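Local structure of fructosyl amine: oxygen oxidoreductase (Aspergillus fumigatus, 3DJE) at residues A[275-280]-A[314-319]; A[131-136]-A[255-260]; A[49-54]-A[267-272]. The protein catalyses the oxidative deglycation of fructosyl amines, using a bound FAD cofactor and molecular oxygen as the electron acceptor. All blocks are in the same frame, centred on the assembly; numbering follows the deposited sequence.

How the contacts relate
Contact 3 binds the flavin, contact 1 brings C278 within about 4 Å of the FAD, and contact 2 lies further out; their centres are about 12 Å (contacts 1 and 2), 15 Å (1 and 3) and 16 Å (2 and 3) apart. Along the chain, contact 2 is nested inside the loop that contact 3 closes, and contact 1 follows both. Contacts 1 and 2 use strands 274-289 and 256-259 of one large mixed sheet; the loop 267-272 of contact 3 lies between strands 263-265 and 274-289 of that sheet. K276 of contact 1 joins contact 3 through a salt bridge to D50. Together they tie the sheet that carries sugar-site residues to the segment that grips the flavin.

Contact 1 (A[275-280]-A[314-319]); sequences IKICDE and RALLKE. With FSA (1-S-(carboxymethyl)-1-thio-beta-D-fructopyranose), chain D.
The shortest polar bond here runs from the O3 hydroxyl of the bound fructopyranose analogue FSA to E280 OE1, at 2.5 Å, and the neighbouring hydroxyl O4 gives its hydrogen to E280 OE2 at 2.7 Å. One carboxylate thus takes both adjacent sugar hydroxyls. E280 reaches them with CG anti to the backbone N (chi1 -176°) and a bend at the next torsion. Two residues back, C278 turns its side chain from the helix toward the FAD, while I277 faces helix 307-320. There the methyl I277 CG2 meets L316 CD2 at 3.6 Å, and the same leucine methyl lies 3.7 Å from C278 O. The I277 side chain crosses that of L317 at about a right angle, its CD1 4.2 Å from L317 CD2. The axes of strand 275-279 and helix 314-319 approach to 8.8 Å, their directions 111° apart. D279 adds a second link to helix 307-320, a salt bridge to R312, and hydrogen-bonds T237 of strand 232-242. The strand therefore has an apolar side against the helix and, at E280, a carboxylate turned to the sugar, where paired acceptors, with K368, G364 and R411 as further partners of FSA, are consistent with recognition of a fructosyl group.

Contact 2 (A[131-136]-A[255-260]); sequences RKLAPE and PVIFNI
L133 leans on P255 and I257 where a type I beta turn, R131 to A134, closes off helix 127-131 and comes down on strand 256-259 of the large mixed sheet. The leucine and isoleucine side chains lie at a slant to each other, while the proline offers the leucine a corner of its ring. The strand runs parallel to 96-100 on one edge and antiparallel to 263-265 on the other, and its side chains alternate: I257 looks toward the turn, whereas V256 and F258 point to the other face. L133 likewise sends its CB toward the strand, and with CG anti to its carbonyl carbon (chi1 -66°) the branch extends past the proline to the isoleucine. P255 presents CG and CD to the leucine backbone; CD sits 3.3 Å from L133 O, so the carbonyl oxygen lies against a ring carbon. CG of the same proline is 4.2 Å from L133 CB, which makes the proline contact part backbone and part side chain. F150 of strand 147-151 touches both L133 and P255 and completes the apolar cluster. The turn's own backbone bond, A134 N to R131 O, is weak at 3.5 Å, but R131 also ties the neighbouring loop through a salt bridge to D142 and a hydrogen bond to G141 O. On the far face of the strand, F258 stacks on F264 and touches FSA, so the two faces of one short strand serve different ends: an apolar join to the turn, and a lining for the sugar site. L133 and I257 meet only through their end methyls, L133 CD1 resting 3.9 Å from I257 CD1.

Contact 3 (A[49-54]-A[267-272]); sequences NDVNKV and EPDEER. With FAD (flavin-adenine dinucleotide), chain C.
V51 and D269 make the close side of this contact: methyl CG1 of V51 packs 3.8 Å from D269 OD2, the side chains meeting at a slant with no hydrogen bond between them. D269 CG sits between its backbone N and carbonyl carbon (chi1 85°), which turns the carboxylate back over its own loop. There R272 N donates to D269 OD1 at 3.0 Å in an Asx motif, from above the carboxylate and 44° out of its plane; E274 N bonds to OD1 too. The N52 to E267 part is a buried, water-filled join. N52 ND2 stops 4.1 Å short of E267 O; one water accepts from N52 ND2 at 2.7 Å and donates to E267 O at 2.8 Å, while a second donates equally well but is held only weakly by ND2. N52 was modelled in two conformers, so the bridge is certain only for the one described. The E267 carboxylate turns to N253 and W157; E270 and E271 form the open side. V54 N donates to FAD O4 at 2.7 Å and V54 O accepts from FAD N3 at 3.0 Å. K53 NZ meets the anti lone pair of D50 OD2 in a 3.1 Å salt bridge, shared with K276, and also bonds A47 O and, weakly, FAD O2'. V51 rests on H240 of strand 232-242, the K53 side chain packs on A160 of helix 160-173, its backbone hydrogen-bonds to A158 of strand 156-158, and V54 touches strand 256-259.

Contact 1 (A[275-280]-A[314-319])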
loop_
_atom_site.group_PDB
_atom_site.type_symbol
_atom_site.label_atom_id
_atom_site.label_comp_id
_atom_site.label_asym_id
_atom_site.label_seq_id
_atom_site.Cartn_x
_atom_site.Cartn_y
_atom_site.Cartn_z
ATOM N N ILE A 275 7.555 6.379 -16.419
ATOM C CA ILE A 275 8.051 6.674 -15.065
ATOM C C ILE A 275 6.855 6.999 -14.186
ATOM O O ILE A 275 6.075 7.902 -14.499
ATOM C CB ILE A 275 9.043 7.874 -15.042
ATOM C CG1 ILE A 275 10.321 7.523 -15.821
ATOM C CG2 ILE A 275 9.398 8.280 -13.587
ATOM C CD1 ILE A 275 11.262 8.741 -16.099
ATOM N N LYS A 276 6.713 6.257 -13.092
ATOM C CA LYS A 276 5.707 6.558 -12.092
ATOM C C LYS A 276 6.256 7.547 -11.061
ATOM O O LYS A 276 7.340 7.343 -10.497
ATOM C CB LYS A 276 5.243 5.278 -11.396
ATOM C CG LYS A 276 4.082 5.526 -10.431
ATOM C CD LYS A 276 3.857 4.347 -9.533
ATOM C CE LYS A 276 3.907 4.772 -8.092
ATOM N NZ LYS A 276 4.188 3.579 -7.269
ATOM N N ILE A 277 5.477 8.597 -10.806
ATOM C CA ILE A 277 5.850 9.671 -9.873
ATOM C C ILE A 277 4.714 9.913 -8.881
ATOM O O ILE A 277 3.547 9.998 -9.275
ATOM C CB ILE A 277 6.115 11.012 -10.626
ATOM C CG1 ILE A 277 7.157 10.820 -11.729
ATOM C CG2 ILE A 277 6.568 12.107 -9.659
ATOM C CD1 ILE A 277 6.694 11.322 -13.062
ATOM N N CYS A 278 5.067 10.025 -7.603
ATOM C CA CYS A 278 4.117 10.405 -6.559
ATOM C C CYS A 278 4.575 11.688 -5.882
ATOM O O CYS A 278 5.742 11.804 -5.510
ATOM C CB CYS A 278 4.014 9.327 -5.490
ATOM S SG CYS A 278 3.268 7.787 -6.071
ATOM N N ASP A 279 3.647 12.632 -5.733
ATOM C CA ASP A 279 3.845 13.800 -4.871
ATOM C C ASP A 279 3.555 13.408 -3.428
ATOM O O ASP A 279 2.473 12.916 -3.132
ATOM C CB ASP A 279 2.952 14.971 -5.307
ATOM C CG ASP A 279 1.450 14.623 -5.334
ATOM O OD1 ASP A 279 1.055 13.610 -5.971
ATOM O OD2 ASP A 279 0.653 15.384 -4.729
ATOM N N GLU A 280 4.507 13.624 -2.525
ATOM C CA GLU A 280 4.287 13.263 -1.128
ATOM C C GLU A 280 3.477 14.321 -0.367
ATOM O O GLU A 280 3.640 15.525 -0.562
ATOM C CB GLU A 280 5.620 12.934 -0.422
ATOM C CG GLU A 280 5.514 12.444 1.038
ATOM C CD GLU A 280 4.754 11.114 1.242
ATOM O OE1 GLU A 280 4.483 10.393 0.252
ATOM O OE2 GLU A 280 4.420 10.798 2.407
ATOM N N ARG A 314 4.833 18.397 -10.639
ATOM C CA ARG A 314 5.693 19.165 -11.546
ATOM C C ARG A 314 6.747 19.959 -10.776
ATOM O O ARG A 314 7.857 20.143 -11.276
ATOM C CB ARG A 314 4.861 20.045 -12.484
ATOM C CG ARG A 314 3.882 19.227 -13.338
ATOM C CD ARG A 314 3.309 20.011 -14.493
ATOM N NE ARG A 314 2.362 19.215 -15.275
ATOM C CZ ARG A 314 2.699 18.319 -16.202
ATOM N NH1 ARG A 314 1.746 17.662 -16.850
ATOM N NH2 ARG A 314 3.978 18.068 -16.478
ATOM N N ALA A 315 6.410 20.385 -9.556
ATOM C CA ALA A 315 7.379 21.034 -8.659
ATOM C C ALA A 315 8.512 20.080 -8.266
ATOM O O ALA A 315 9.690 20.457 -8.256
ATOM C CB ALA A 315 6.686 21.590 -7.427
ATOM N N LEU A 316 8.145 18.846 -7.929
ATOM C CA LEU A 316 9.109 17.795 -7.634
ATOM C C LEU A 316 10.016 17.546 -8.837
ATOM O O LEU A 316 11.241 17.429 -8.693
ATOM C CB LEU A 316 8.367 16.504 -7.263
ATOM C CG LEU A 316 9.154 15.182 -7.265
ATOM C CD1 LEU A 316 10.280 15.155 -6.232
ATOM C CD2 LEU A 316 8.181 14.037 -7.056
ATOM N N LEU A 317 9.415 17.435 -10.020
ATOM C CA LEU A 317 10.193 17.172 -11.234
ATOM C C LEU A 317 11.164 18.320 -11.514
ATOM O O LEU A 317 12.281 18.099 -11.949
ATOM C CB LEU A 317 9.289 16.938 -12.444
ATOM C CG LEU A 317 8.497 15.627 -12.406
ATOM C CD1 LEU A 317 7.440 15.608 -13.501
ATOM C CD2 LEU A 317 9.452 14.425 -12.522
ATOM N N LYS A 318 10.729 19.550 -11.252
ATOM C CA LYS A 318 11.622 20.693 -11.466
ATOM C C LYS A 318 12.909 20.583 -10.646
ATOM O O LYS A 318 13.978 20.979 -11.115
ATOM C CB LYS A 318 10.907 22.019 -11.172
ATOM C CG LYS A 318 11.709 23.257 -11.566
ATOM C CD LYS A 318 11.308 23.774 -12.938
ATOM C CE LYS A 318 10.014 24.590 -12.892
ATOM N NZ LYS A 318 8.815 23.765 -12.545
ATOM N N GLU A 319 12.802 20.024 -9.438
ATOM C CA GLU A 319 13.928 19.897 -8.516
ATOM C C GLU A 319 14.850 18.723 -8.834
ATOM O O GLU A 319 15.952 18.638 -8.278
ATOM C CB GLU A 319 13.419 19.736 -7.078
ATOM C CG GLU A 319 12.642 20.942 -6.553
ATOM C CD GLU A 319 12.244 20.832 -5.089
ATOM O OE1 GLU A 319 12.585 19.833 -4.409
ATOM O OE2 GLU A 319 11.569 21.764 -4.609
HETATM O OAB FSA D . 6.522 1.895 2.470
HETATM C CAL FSA D . 7.292 2.527 1.715
HETATM O OAA FSA D . 8.535 2.334 1.715
HETATM C CAH FSA D . 6.758 3.585 0.770
HETATM S SAK FSA D . 5.033 3.880 0.992
HETATM C C1 FSA D . 4.927 5.181 -0.207
HETATM C C2 FSA D . 3.698 6.066 0.049
HETATM O O2 FSA D . 3.368 6.791 -1.147
HETATM C C3 FSA D . 3.960 7.062 1.184
HETATM O O3 FSA D . 4.980 7.995 0.796
HETATM C C4 FSA D . 2.682 7.783 1.624
HETATM O O4 FSA D . 2.948 8.554 2.807
HETATM C C5 FSA D . 1.550 6.798 1.932
HETATM O O5 FSA D . 1.819 6.062 3.128
HETATM C C6 FSA D . 1.364 5.855 0.752
HETATM O O6 FSA D . 2.611 5.204 0.455
#

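Contact 2 (A[131-136]-A[255-260])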
loop_
_atom_site.group_PDB
_atom_site.type_symbol
_atom_site.label_atom_id
_atom_site.label_comp_id
_atom_site.label_asym_id
_atom_site.label_seq_id
_atom_site.Cartn_x
_atom_site.Cartn_y
_atom_site.Cartn_z
ATOM N N ARG A 131 22.904 14.262 -8.291
ATOM C CA ARG A 131 22.938 14.118 -9.752
ATOM C C ARG A 131 23.704 12.876 -10.173
ATOM O O ARG A 131 23.368 12.255 -11.182
ATOM C CB ARG A 131 23.556 15.346 -10.426
ATOM C CG ARG A 131 22.737 16.588 -10.265
ATOM C CD ARG A 131 23.175 17.654 -11.249
ATOM N NE ARG A 131 22.763 18.951 -10.741
ATOM C CZ ARG A 131 23.550 19.792 -10.080
ATOM N NH1 ARG A 131 24.838 19.514 -9.883
ATOM N NH2 ARG A 131 23.046 20.935 -9.639
ATOM N N LYS A 132 24.723 12.517 -9.394
ATOM C CA LYS A 132 25.589 11.384 -9.715
ATOM C C LYS A 132 24.939 10.032 -9.425
ATOM O O LYS A 132 25.549 8.979 -9.666
ATOM C CB LYS A 132 26.922 11.503 -8.962
ATOM C CG LYS A 132 27.908 12.500 -9.583
ATOM C CD LYS A 132 28.963 12.961 -8.577
ATOM C CE LYS A 132 29.890 14.055 -9.148
ATOM N NZ LYS A 132 31.133 13.502 -9.770
ATOM N N LEU A 133 23.713 10.046 -8.903
ATOM C CA LEU A 133 22.989 8.784 -8.662
ATOM C C LEU A 133 22.482 8.134 -9.957
ATOM O O LEU A 133 22.007 6.990 -9.955
ATOM C CB LEU A 133 21.821 8.998 -7.689
ATOM C CG LEU A 133 22.192 9.379 -6.251
ATOM C CD1 LEU A 133 20.932 9.689 -5.443
ATOM C CD2 LEU A 133 23.032 8.297 -5.581
ATOM N N ALA A 134 22.558 8.886 -11.047
ATOM C CA ALA A 134 22.102 8.432 -12.354
ATOM C C ALA A 134 23.057 8.945 -13.422
ATOM O O ALA A 134 23.824 9.881 -13.161
ATOM C CB ALA A 134 20.689 8.937 -12.627
ATOM N N PRO A 135 23.026 8.332 -14.623
ATOM C CA PRO A 135 23.823 8.861 -15.728
ATOM C C PRO A 135 23.564 10.332 -16.012
ATOM O O PRO A 135 22.477 10.852 -15.734
ATOM C CB PRO A 135 23.377 8.012 -16.923
ATOM C CG PRO A 135 22.973 6.732 -16.339
ATOM C CD PRO A 135 22.311 7.101 -15.014
ATOM N N GLU A 136 24.558 10.990 -16.596
ATOM C CA GLU A 136 24.432 12.389 -16.958
ATOM C C GLU A 136 23.245 12.571 -17.895
ATOM O O GLU A 136 23.097 11.831 -18.870
ATOM C CB GLU A 136 25.721 12.868 -17.631
ATOM C CG GLU A 136 26.094 14.292 -17.282
ATOM C CD GLU A 136 27.511 14.632 -17.706
ATOM O OE1 GLU A 136 28.387 13.731 -17.656
ATOM O OE2 GLU A 136 27.746 15.801 -18.087
ATOM N N PRO A 255 18.314 4.203 -9.233
ATOM C CA PRO A 255 17.720 3.867 -7.943
ATOM C C PRO A 255 16.394 4.587 -7.741
ATOM O O PRO A 255 16.104 5.553 -8.444
ATOM C CB PRO A 255 18.755 4.374 -6.932
ATOM C CG PRO A 255 19.493 5.455 -7.650
ATOM C CD PRO A 255 19.542 5.014 -9.095
ATOM N N VAL A 256 15.592 4.107 -6.796
ATOM C CA VAL A 256 14.388 4.837 -6.394
ATOM C C VAL A 256 14.847 6.131 -5.737
ATOM O O VAL A 256 15.715 6.111 -4.867
ATOM C CB VAL A 256 13.560 4.026 -5.395
ATOM C CG1 VAL A 256 12.328 4.808 -4.960
ATOM C CG2 VAL A 256 13.171 2.679 -6.021
ATOM N N ILE A 257 14.268 7.249 -6.173
ATOM C CA ILE A 257 14.594 8.579 -5.634
ATOM C C ILE A 257 13.409 9.035 -4.787
ATOM O O ILE A 257 12.312 9.188 -5.308
ATOM C CB ILE A 257 14.865 9.585 -6.777
ATOM C CG1 ILE A 257 16.021 9.097 -7.661
ATOM C CG2 ILE A 257 15.098 10.999 -6.215
ATOM C CD1 ILE A 257 17.361 8.964 -6.954
ATOM N N PHE A 258 13.629 9.252 -3.490
ATOM C CA PHE A 258 12.529 9.469 -2.552
ATOM C C PHE A 258 12.878 10.604 -1.595
ATOM O O PHE A 258 13.915 10.566 -0.941
ATOM C CB PHE A 258 12.302 8.156 -1.794
ATOM C CG PHE A 258 10.922 7.982 -1.177
ATOM C CD1 PHE A 258 10.157 6.856 -1.494
ATOM C CD2 PHE A 258 10.419 8.878 -0.235
ATOM C CE1 PHE A 258 8.894 6.637 -0.912
ATOM C CE2 PHE A 258 9.142 8.673 0.349
ATOM C CZ PHE A 258 8.385 7.544 0.008
ATOM N N ASN A 259 12.044 11.639 -1.563
ATOM C CA ASN A 259 12.166 12.690 -0.553
ATOM C C ASN A 259 10.835 12.754 0.166
ATOM O O ASN A 259 9.786 12.954 -0.462
ATOM C CB ASN A 259 12.527 14.040 -1.187
ATOM C CG ASN A 259 12.693 15.153 -0.157
ATOM O OD1 ASN A 259 11.774 15.457 0.598
ATOM N ND2 ASN A 259 13.862 15.795 -0.156
ATOM N N ILE A 260 10.888 12.590 1.482
ATOM C CA ILE A 260 9.674 12.428 2.280
ATOM C C ILE A 260 8.873 13.725 2.428
ATOM O O ILE A 260 7.777 13.715 2.983
ATOM C CB ILE A 260 9.974 11.772 3.646
ATOM C CG1 ILE A 260 10.751 12.720 4.567
ATOM C CG2 ILE A 260 10.737 10.461 3.437
ATOM C CD1 ILE A 260 10.937 12.192 5.981
#

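Contact 3 (A[49-54]-A[267-272])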
loop_
_atom_site.group_PDB
_atom_site.type_symbol
_atom_site.label_atom_id
_atom_site.label_comp_id
_atom_site.label_asym_id
_atom_site.label_seq_id
_atom_site.Cartn_x
_atom_site.Cartn_y
_atom_site.Cartn_z
ATOM N N ASN A 49 -2.274 -2.479 -7.184
ATOM C CA ASN A 49 -2.295 -2.487 -8.634
ATOM C C ASN A 49 -1.538 -1.285 -9.182
ATOM O O ASN A 49 -2.126 -0.245 -9.517
ATOM C CB ASN A 49 -3.716 -2.556 -9.185
ATOM C CG ASN A 49 -3.735 -2.772 -10.685
ATOM O OD1 ASN A 49 -2.690 -2.693 -11.348
ATOM N ND2 ASN A 49 -4.916 -3.051 -11.236
ATOM N N ASP A 50 -0.218 -1.442 -9.261
ATOM C CA ASP A 50 0.690 -0.340 -9.562
ATOM C C ASP A 50 1.896 -0.960 -10.258
ATOM O O ASP A 50 2.259 -2.114 -9.978
ATOM C CB ASP A 50 1.110 0.256 -8.205
ATOM C CG ASP A 50 1.712 1.651 -8.281
ATOM O OD1 ASP A 50 2.280 2.040 -9.321
ATOM O OD2 ASP A 50 1.652 2.352 -7.232
ATOM N N VAL A 51 2.534 -0.207 -11.152
ATOM C CA VAL A 51 3.730 -0.741 -11.852
ATOM C C VAL A 51 4.994 -0.824 -10.976
ATOM O O VAL A 51 5.960 -1.527 -11.310
ATOM C CB VAL A 51 4.003 -0.005 -13.220
ATOM C CG1 VAL A 51 2.841 -0.223 -14.181
ATOM C CG2 VAL A 51 4.298 1.494 -13.018
ATOM N N ASN A 52 4.971 -0.152 -9.837
ATOM C CA ASN A 52 6.070 -0.277 -8.895
ATOM C C ASN A 52 5.703 0.198 -7.519
ATOM O O ASN A 52 4.886 1.112 -7.344
ATOM C CB ASN A 52 7.327 0.450 -9.379
ATOM C CG ASN A 52 7.007 1.770 -10.058
ATOM O OD1 ASN A 52 6.157 2.536 -9.592
ATOM N ND2 ASN A 52 7.681 2.035 -11.173
ATOM N N LYS A 53 6.321 -0.460 -6.553
ATOM C CA LYS A 53 6.240 -0.081 -5.142
ATOM C C LYS A 53 7.635 -0.175 -4.541
ATOM O O LYS A 53 8.455 -1.013 -4.955
ATOM C CB LYS A 53 5.293 -1.004 -4.356
ATOM C CG LYS A 53 3.816 -0.968 -4.785
ATOM C CD LYS A 53 3.100 0.318 -4.400
ATOM C CE LYS A 53 1.608 0.097 -4.564
ATOM N NZ LYS A 53 0.788 1.341 -4.475
ATOM N N VAL A 54 7.894 0.656 -3.537
ATOM C CA VAL A 54 9.182 0.612 -2.847
ATOM C C VAL A 54 9.226 -0.599 -1.906
ATOM O O VAL A 54 8.277 -0.849 -1.151
ATOM C CB VAL A 54 9.427 1.883 -2.007
ATOM C CG1 VAL A 54 10.832 1.848 -1.412
ATOM C CG2 VAL A 54 9.278 3.128 -2.848
ATOM N N GLU A 267 12.692 4.105 -11.910
ATOM C CA GLU A 267 13.060 3.834 -13.297
ATOM C C GLU A 267 11.820 3.498 -14.140
ATOM O O GLU A 267 10.818 2.967 -13.617
ATOM C CB GLU A 267 14.105 2.713 -13.390
ATOM C CG GLU A 267 13.559 1.330 -13.058
ATOM C CD GLU A 267 14.594 0.262 -13.270
ATOM O OE1 GLU A 267 15.098 0.146 -14.410
ATOM O OE2 GLU A 267 14.914 -0.461 -12.306
ATOM N N PRO A 268 11.866 3.807 -15.445
ATOM C CA PRO A 268 10.696 3.550 -16.301
ATOM C C PRO A 268 10.303 2.076 -16.384
ATOM O O PRO A 268 11.173 1.198 -16.361
ATOM C CB PRO A 268 11.142 4.055 -17.683
ATOM C CG PRO A 268 12.622 4.145 -17.616
ATOM C CD PRO A 268 12.952 4.477 -16.187
ATOM N N ASP A 269 9.002 1.813 -16.467
ATOM C CA ASP A 269 8.552 0.424 -16.617
ATOM C C ASP A 269 8.940 -0.107 -17.997
ATOM O O ASP A 269 9.244 0.669 -18.919
ATOM C CB ASP A 269 7.046 0.249 -16.286
ATOM C CG ASP A 269 6.093 0.551 -17.457
ATOM O OD1 ASP A 269 6.425 1.293 -18.403
ATOM O OD2 ASP A 269 4.942 0.062 -17.387
ATOM N N GLU A 270 8.982 -1.427 -18.133
ATOM C CA GLU A 270 9.391 -2.014 -19.403
ATOM C C GLU A 270 8.308 -1.905 -20.456
ATOM O O GLU A 270 8.601 -1.588 -21.616
ATOM C CB GLU A 270 9.799 -3.481 -19.220
ATOM C CG GLU A 270 11.133 -3.677 -18.523
ATOM C CD GLU A 270 12.323 -3.112 -19.311
ATOM O OE1 GLU A 270 12.268 -3.058 -20.562
ATOM O OE2 GLU A 270 13.318 -2.719 -18.668
ATOM N N GLU A 271 7.062 -2.164 -20.048
ATOM C CA GLU A 271 5.935 -2.253 -20.983
ATOM C C GLU A 271 5.814 -0.994 -21.820
ATOM O O GLU A 271 5.768 -1.074 -23.047
ATOM C CB GLU A 271 4.623 -2.500 -20.241
ATOM C CG GLU A 271 4.293 -3.952 -19.997
ATOM C CD GLU A 271 3.059 -4.128 -19.109
ATOM O OE1 GLU A 271 2.374 -3.122 -18.792
ATOM O OE2 GLU A 271 2.777 -5.279 -18.712
ATOM N N ARG A 272 5.779 0.160 -21.155
ATOM C CA ARG A 272 5.451 1.422 -21.824
ATOM C C ARG A 272 6.495 2.515 -21.680
ATOM O O ARG A 272 6.300 3.630 -22.189
ATOM C CB ARG A 272 4.100 1.954 -21.337
ATOM C CG ARG A 272 2.903 1.059 -21.638
ATOM C CD ARG A 272 1.626 1.709 -21.111
ATOM N NE ARG A 272 0.431 0.927 -21.437
ATOM C CZ ARG A 272 -0.127 0.012 -20.647
ATOM N NH1 ARG A 272 0.394 -0.282 -19.452
ATOM N NH2 ARG A 272 -1.216 -0.625 -21.064
HETATM P PA FAD C . -5.982 -3.340 -1.472
HETATM O O1A FAD C . -4.839 -3.975 -2.137
HETATM O O2A FAD C . -6.387 -1.966 -1.901
HETATM O O5B FAD C . -7.166 -4.375 -1.640
HETATM C C5B FAD C . -8.508 -4.095 -1.235
HETATM C C4B FAD C . -9.421 -4.992 -2.082
HETATM O O4B FAD C . -10.715 -4.832 -1.470
HETATM C C3B FAD C . -9.511 -4.390 -3.504
HETATM O O3B FAD C . -9.067 -5.332 -4.494
HETATM C C2B FAD C . -11.014 -4.092 -3.627
HETATM O O2B FAD C . -11.533 -4.379 -4.963
HETATM C C1B FAD C . -11.619 -5.000 -2.518
HETATM N N9A FAD C . -13.023 -4.552 -2.271
HETATM C C8A FAD C . -13.508 -3.293 -2.211
HETATM N N7A FAD C . -14.844 -3.348 -2.028
HETATM C C5A FAD C . -15.195 -4.641 -1.975
HETATM C C6A FAD C . -16.415 -5.309 -1.822
HETATM N N6A FAD C . -17.566 -4.605 -1.699
HETATM N N1A FAD C . -16.420 -6.656 -1.813
HETATM C C2A FAD C . -15.289 -7.360 -1.944
HETATM N N3A FAD C . -14.107 -6.753 -2.096
HETATM C C4A FAD C . -14.044 -5.400 -2.114
HETATM N N1 FAD C . 3.286 0.125 0.145
HETATM C C2 FAD C . 4.604 -0.327 0.121
HETATM O O2 FAD C . 4.966 -1.297 0.790
HETATM N N3 FAD C . 5.531 0.344 -0.678
HETATM C C4 FAD C . 5.179 1.455 -1.437
HETATM O O4 FAD C . 6.028 2.022 -2.136
HETATM C C4X FAD C . 3.853 1.910 -1.387
HETATM N N5 FAD C . 3.468 3.030 -2.122
HETATM C C5X FAD C . 2.119 3.363 -2.204
HETATM C C6 FAD C . 1.732 4.350 -3.107
HETATM C C7 FAD C . 0.389 4.677 -3.249
HETATM C C7M FAD C . 0.024 5.789 -4.242
HETATM C C8 FAD C . -0.580 4.000 -2.510
HETATM C C8M FAD C . -2.079 4.314 -2.729
HETATM C C9 FAD C . -0.185 2.995 -1.615
HETATM C C9A FAD C . 1.168 2.662 -1.467
HETATM N N10 FAD C . 1.596 1.667 -0.567
HETATM C C10 FAD C . 2.923 1.237 -0.598
HETATM C "C1'" FAD C . 0.655 1.066 0.389
HETATM C "C2'" FAD C . 0.111 -0.248 -0.173
HETATM O "O2'" FAD C . -0.197 -0.091 -1.576
HETATM C "C3'" FAD C . -1.139 -0.646 0.606
HETATM O "O3'" FAD C . -0.873 -0.524 2.019
HETATM C "C4'" FAD C . -1.552 -2.097 0.336
HETATM O "O4'" FAD C . -1.526 -2.405 -1.057
HETATM C "C5'" FAD C . -2.972 -2.313 0.872
HETATM O "O5'" FAD C . -3.356 -3.685 0.678
HETATM P P FAD C . -4.831 -4.170 1.079
HETATM O O1P FAD C . -5.104 -3.775 2.493
HETATM O O2P FAD C . -4.912 -5.585 0.666
HETATM O O3P FAD C . -5.814 -3.321 0.131
HETATM O O HOH W 1 8.168 3.804 -13.172
HETATM O O HOH W 2 9.792 0.446 -13.205
#